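Long-range contact in 2-oxo-1,2-dihydroquinoline 8-monooxygenase, oxygenase component (Pseudomonas putida, PDB 1Z02), which probably hydroxylates 2-oxo-1,2-dihydroquinoline at carbon 8 as the terminal oxygenase of a Rieske non-heme iron monooxygenase system: residues Val141-Phe149 and Val191-His199. Numbering follows the deposited sequence.
Sequences VHEVNGMIF and VLDDNAVVH
V191 CG2 packs against both V144 and F149 at the apolar centre. Residues 141-149 form a beta hairpin with a type I' turn at V144-M147. This hairpin, joined to strand 43-49, meets the loop 191-195 and the start of strand 196-206, an outermost strand of the seven-stranded sheet of the ring-hydroxylase domain within this chain. V191 CG2 lies 4.0 Å from F149 CE1, and the two side chains come from opposite directions. V191 CG2 is also 4.1 Å from V144 CG1. L192 CD2 touches the same V144 CG1, 4.2 Å away. M147 bends at chi2 and chi3 (-73° and -76°), which brings SD to 4.1 Å from V198 CG1. I331 of strand 325-335 backs both V191 and V198.

N145, at the hairpin turn, carries the polar edge. Its ND2 donates to V191 O at 2.8 Å, with an N-H...O angle of 158°. The acceptor lies near the amide plane, but the donor sits above the carbonyl plane. A second, weak bond runs from ND2 to D193 O, which also accepts from A196 N. ND2 thus ties the hairpin to the D193-A196 type II turn. With an alanine here the amide is gone, and V191 O and D193 O would probably lose this shared donor, leaving the two turns less firmly joined. One water bridges N145 OD1 and N195 N. Another takes a hydrogen bond from V198 N and donates to N145 O at 2.8 Å.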
loop_
_atom_site.group_PDB
_atom_site.type_symbol
_atom_site.label_atom_id
_atom_site.label_comp_id
_atom_site.label_asym_id
_atom_site.label_seq_id
_atom_site.Cartn_x
_atom_site.Cartn_y
_atom_site.Cartn_z
ATOM N N VAL A 141 -15.277 -6.071 -31.048
ATOM C CA VAL A 141 -13.962 -5.608 -31.445
ATOM C C VAL A 141 -13.982 -5.029 -32.844
ATOM O O VAL A 141 -14.644 -5.552 -33.740
ATOM C CB VAL A 141 -12.933 -6.759 -31.441
ATOM C CG1 VAL A 141 -11.595 -6.274 -31.980
ATOM C CG2 VAL A 141 -12.766 -7.303 -30.027
ATOM N N HIS A 142 -13.244 -3.943 -33.020
ATOM C CA HIS A 142 -13.122 -3.306 -34.314
ATOM C C HIS A 142 -11.656 -2.928 -34.511
ATOM O O HIS A 142 -11.175 -1.939 -33.955
ATOM C CB HIS A 142 -14.009 -2.068 -34.396
ATOM C CG HIS A 142 -14.023 -1.437 -35.752
ATOM N ND1 HIS A 142 -15.074 -0.691 -36.220
ATOM C CD2 HIS A 142 -13.110 -1.436 -36.744
ATOM C CE1 HIS A 142 -14.810 -0.259 -37.439
ATOM N NE2 HIS A 142 -13.620 -0.698 -37.780
ATOM N N GLU A 143 -10.953 -3.733 -35.300
ATOM C CA GLU A 143 -9.541 -3.505 -35.586
ATOM C C GLU A 143 -9.396 -2.780 -36.924
ATOM O O GLU A 143 -10.027 -3.160 -37.915
ATOM C CB GLU A 143 -8.803 -4.846 -35.640
ATOM C CG GLU A 143 -7.292 -4.727 -35.832
ATOM C CD GLU A 143 -6.607 -6.066 -35.814
ATOM O OE1 GLU A 143 -5.368 -6.109 -35.702
ATOM O OE2 GLU A 143 -7.313 -7.083 -35.914
ATOM N N VAL A 144 -8.561 -1.747 -36.952
ATOM C CA VAL A 144 -8.360 -0.972 -38.167
ATOM C C VAL A 144 -7.019 -0.231 -38.162
ATOM O O VAL A 144 -6.652 0.413 -37.176
ATOM C CB VAL A 144 -9.510 0.054 -38.359
ATOM C CG1 VAL A 144 -9.481 1.088 -37.240
ATOM C CG2 VAL A 144 -9.393 0.739 -39.709
ATOM N N ASN A 145 -6.294 -0.348 -39.273
ATOM C CA ASN A 145 -4.996 0.297 -39.466
ATOM C C ASN A 145 -4.031 0.274 -38.275
ATOM O O ASN A 145 -3.503 1.314 -37.864
ATOM C CB ASN A 145 -5.201 1.740 -39.946
ATOM C CG ASN A 145 -5.839 1.806 -41.324
ATOM O OD1 ASN A 145 -5.475 1.042 -42.215
ATOM N ND2 ASN A 145 -6.791 2.720 -41.505
ATOM N N GLY A 146 -3.791 -0.923 -37.747
ATOM C CA GLY A 146 -2.872 -1.079 -36.631
ATOM C C GLY A 146 -3.439 -0.856 -35.240
ATOM O O GLY A 146 -2.712 -0.994 -34.248
ATOM N N MET A 147 -4.728 -0.526 -35.159
ATOM C CA MET A 147 -5.399 -0.269 -33.883
ATOM C C MET A 147 -6.509 -1.272 -33.606
ATOM O O MET A 147 -7.337 -1.547 -34.473
ATOM C CB MET A 147 -6.035 1.125 -33.884
ATOM C CG MET A 147 -5.091 2.301 -33.949
ATOM S SD MET A 147 -4.216 2.554 -32.426
ATOM C CE MET A 147 -5.501 3.311 -31.384
ATOM N N ILE A 148 -6.534 -1.800 -32.387
ATOM C CA ILE A 148 -7.569 -2.743 -31.980
ATOM C C ILE A 148 -8.477 -2.053 -30.959
ATOM O O ILE A 148 -8.078 -1.849 -29.809
ATOM C CB ILE A 148 -6.977 -4.012 -31.314
ATOM C CG1 ILE A 148 -6.152 -4.807 -32.332
ATOM C CG2 ILE A 148 -8.109 -4.896 -30.775
ATOM C CD1 ILE A 148 -5.541 -6.072 -31.776
ATOM N N PHE A 149 -9.685 -1.680 -31.378
ATOM C CA PHE A 149 -10.634 -1.029 -30.473
ATOM C C PHE A 149 -11.616 -2.050 -29.912
ATOM O O PHE A 149 -12.009 -2.994 -30.598
ATOM C CB PHE A 149 -11.428 0.078 -31.185
ATOM C CG PHE A 149 -10.582 1.217 -31.682
ATOM C CD1 PHE A 149 -9.974 1.162 -32.937
ATOM C CD2 PHE A 149 -10.389 2.347 -30.892
ATOM C CE1 PHE A 149 -9.184 2.227 -33.395
ATOM C CE2 PHE A 149 -9.610 3.406 -31.333
ATOM C CZ PHE A 149 -9.003 3.348 -32.591
ATOM N N VAL A 191 -8.143 7.392 -38.287
ATOM C CA VAL A 191 -7.550 6.060 -38.282
ATOM C C VAL A 191 -8.458 5.135 -39.106
ATOM O O VAL A 191 -8.097 3.997 -39.416
ATOM C CB VAL A 191 -7.376 5.460 -36.846
ATOM C CG1 VAL A 191 -6.671 6.422 -35.967
ATOM C CG2 VAL A 191 -8.677 5.004 -36.293
ATOM N N LEU A 192 -9.631 5.643 -39.482
ATOM C CA LEU A 192 -10.588 4.879 -40.285
ATOM C C LEU A 192 -10.315 5.017 -41.782
ATOM O O LEU A 192 -10.811 4.226 -42.583
ATOM C CB LEU A 192 -12.029 5.336 -39.997
ATOM C CG LEU A 192 -12.624 5.067 -38.611
ATOM C CD1 LEU A 192 -14.013 5.663 -38.546
ATOM C CD2 LEU A 192 -12.680 3.567 -38.347
ATOM N N ASP A 193 -9.519 6.018 -42.152
ATOM C CA ASP A 193 -9.195 6.272 -43.553
ATOM C C ASP A 193 -8.326 5.193 -44.192
ATOM O O ASP A 193 -7.475 4.582 -43.540
ATOM C CB ASP A 193 -8.502 7.634 -43.702
ATOM C CG ASP A 193 -9.442 8.795 -43.474
ATOM O OD1 ASP A 193 -8.956 9.928 -43.297
ATOM O OD2 ASP A 193 -10.667 8.576 -43.487
ATOM N N ASP A 194 -8.547 4.957 -45.482
ATOM C CA ASP A 194 -7.760 3.967 -46.197
ATOM C C ASP A 194 -6.308 4.440 -46.253
ATOM O O ASP A 194 -6.039 5.631 -46.425
ATOM C CB ASP A 194 -8.304 3.773 -47.617
ATOM C CG ASP A 194 -9.555 2.902 -47.653
ATOM O OD1 ASP A 194 -10.121 2.716 -48.753
ATOM O OD2 ASP A 194 -9.966 2.395 -46.588
ATOM N N ASN A 195 -5.380 3.502 -46.099
ATOM C CA ASN A 195 -3.954 3.815 -46.135
ATOM C C ASN A 195 -3.470 4.699 -44.992
ATOM O O ASN A 195 -2.337 5.184 -45.028
ATOM C CB ASN A 195 -3.593 4.467 -47.472
ATOM C CG ASN A 195 -3.664 3.491 -48.628
ATOM O OD1 ASN A 195 -3.789 3.889 -49.789
ATOM N ND2 ASN A 195 -3.569 2.201 -48.319
ATOM N N ALA A 196 -4.317 4.924 -43.988
ATOM C CA ALA A 196 -3.903 5.730 -42.840
ATOM C C ALA A 196 -2.932 4.868 -42.046
ATOM O O ALA A 196 -3.220 3.706 -41.769
ATOM C CB ALA A 196 -5.117 6.107 -41.971
ATOM N N VAL A 197 -1.776 5.421 -41.701
ATOM C CA VAL A 197 -0.796 4.664 -40.931
ATOM C C VAL A 197 -0.697 5.221 -39.515
ATOM O O VAL A 197 -0.727 6.434 -39.317
ATOM C CB VAL A 197 0.601 4.706 -41.592
ATOM C CG1 VAL A 197 1.596 3.906 -40.757
ATOM C CG2 VAL A 197 0.520 4.150 -43.003
ATOM N N VAL A 198 -0.594 4.330 -38.534
ATOM C CA VAL A 198 -0.504 4.740 -37.137
ATOM C C VAL A 198 0.825 4.371 -36.474
ATOM O O VAL A 198 1.283 3.233 -36.569
ATOM C CB VAL A 198 -1.635 4.093 -36.290
ATOM C CG1 VAL A 198 -1.462 4.454 -34.833
ATOM C CG2 VAL A 198 -2.994 4.552 -36.779
ATOM N N HIS A 199 1.443 5.344 -35.811
ATOM C CA HIS A 199 2.688 5.123 -35.078
ATOM C C HIS A 199 2.455 5.773 -33.729
ATOM O O HIS A 199 1.903 6.870 -33.655
ATOM C CB HIS A 199 3.885 5.795 -35.758
ATOM C CG HIS A 199 4.334 5.116 -37.017
ATOM N ND1 HIS A 199 4.639 3.774 -37.069
ATOM C CD2 HIS A 199 4.536 5.600 -38.264
ATOM C CE1 HIS A 199 5.009 3.458 -38.300
ATOM N NE2 HIS A 199 4.955 4.547 -39.042
HETATM O O HOH W 1 -0.979 1.485 -39.045
HETATM O O HOH W 2 -6.199 0.516 -45.162
#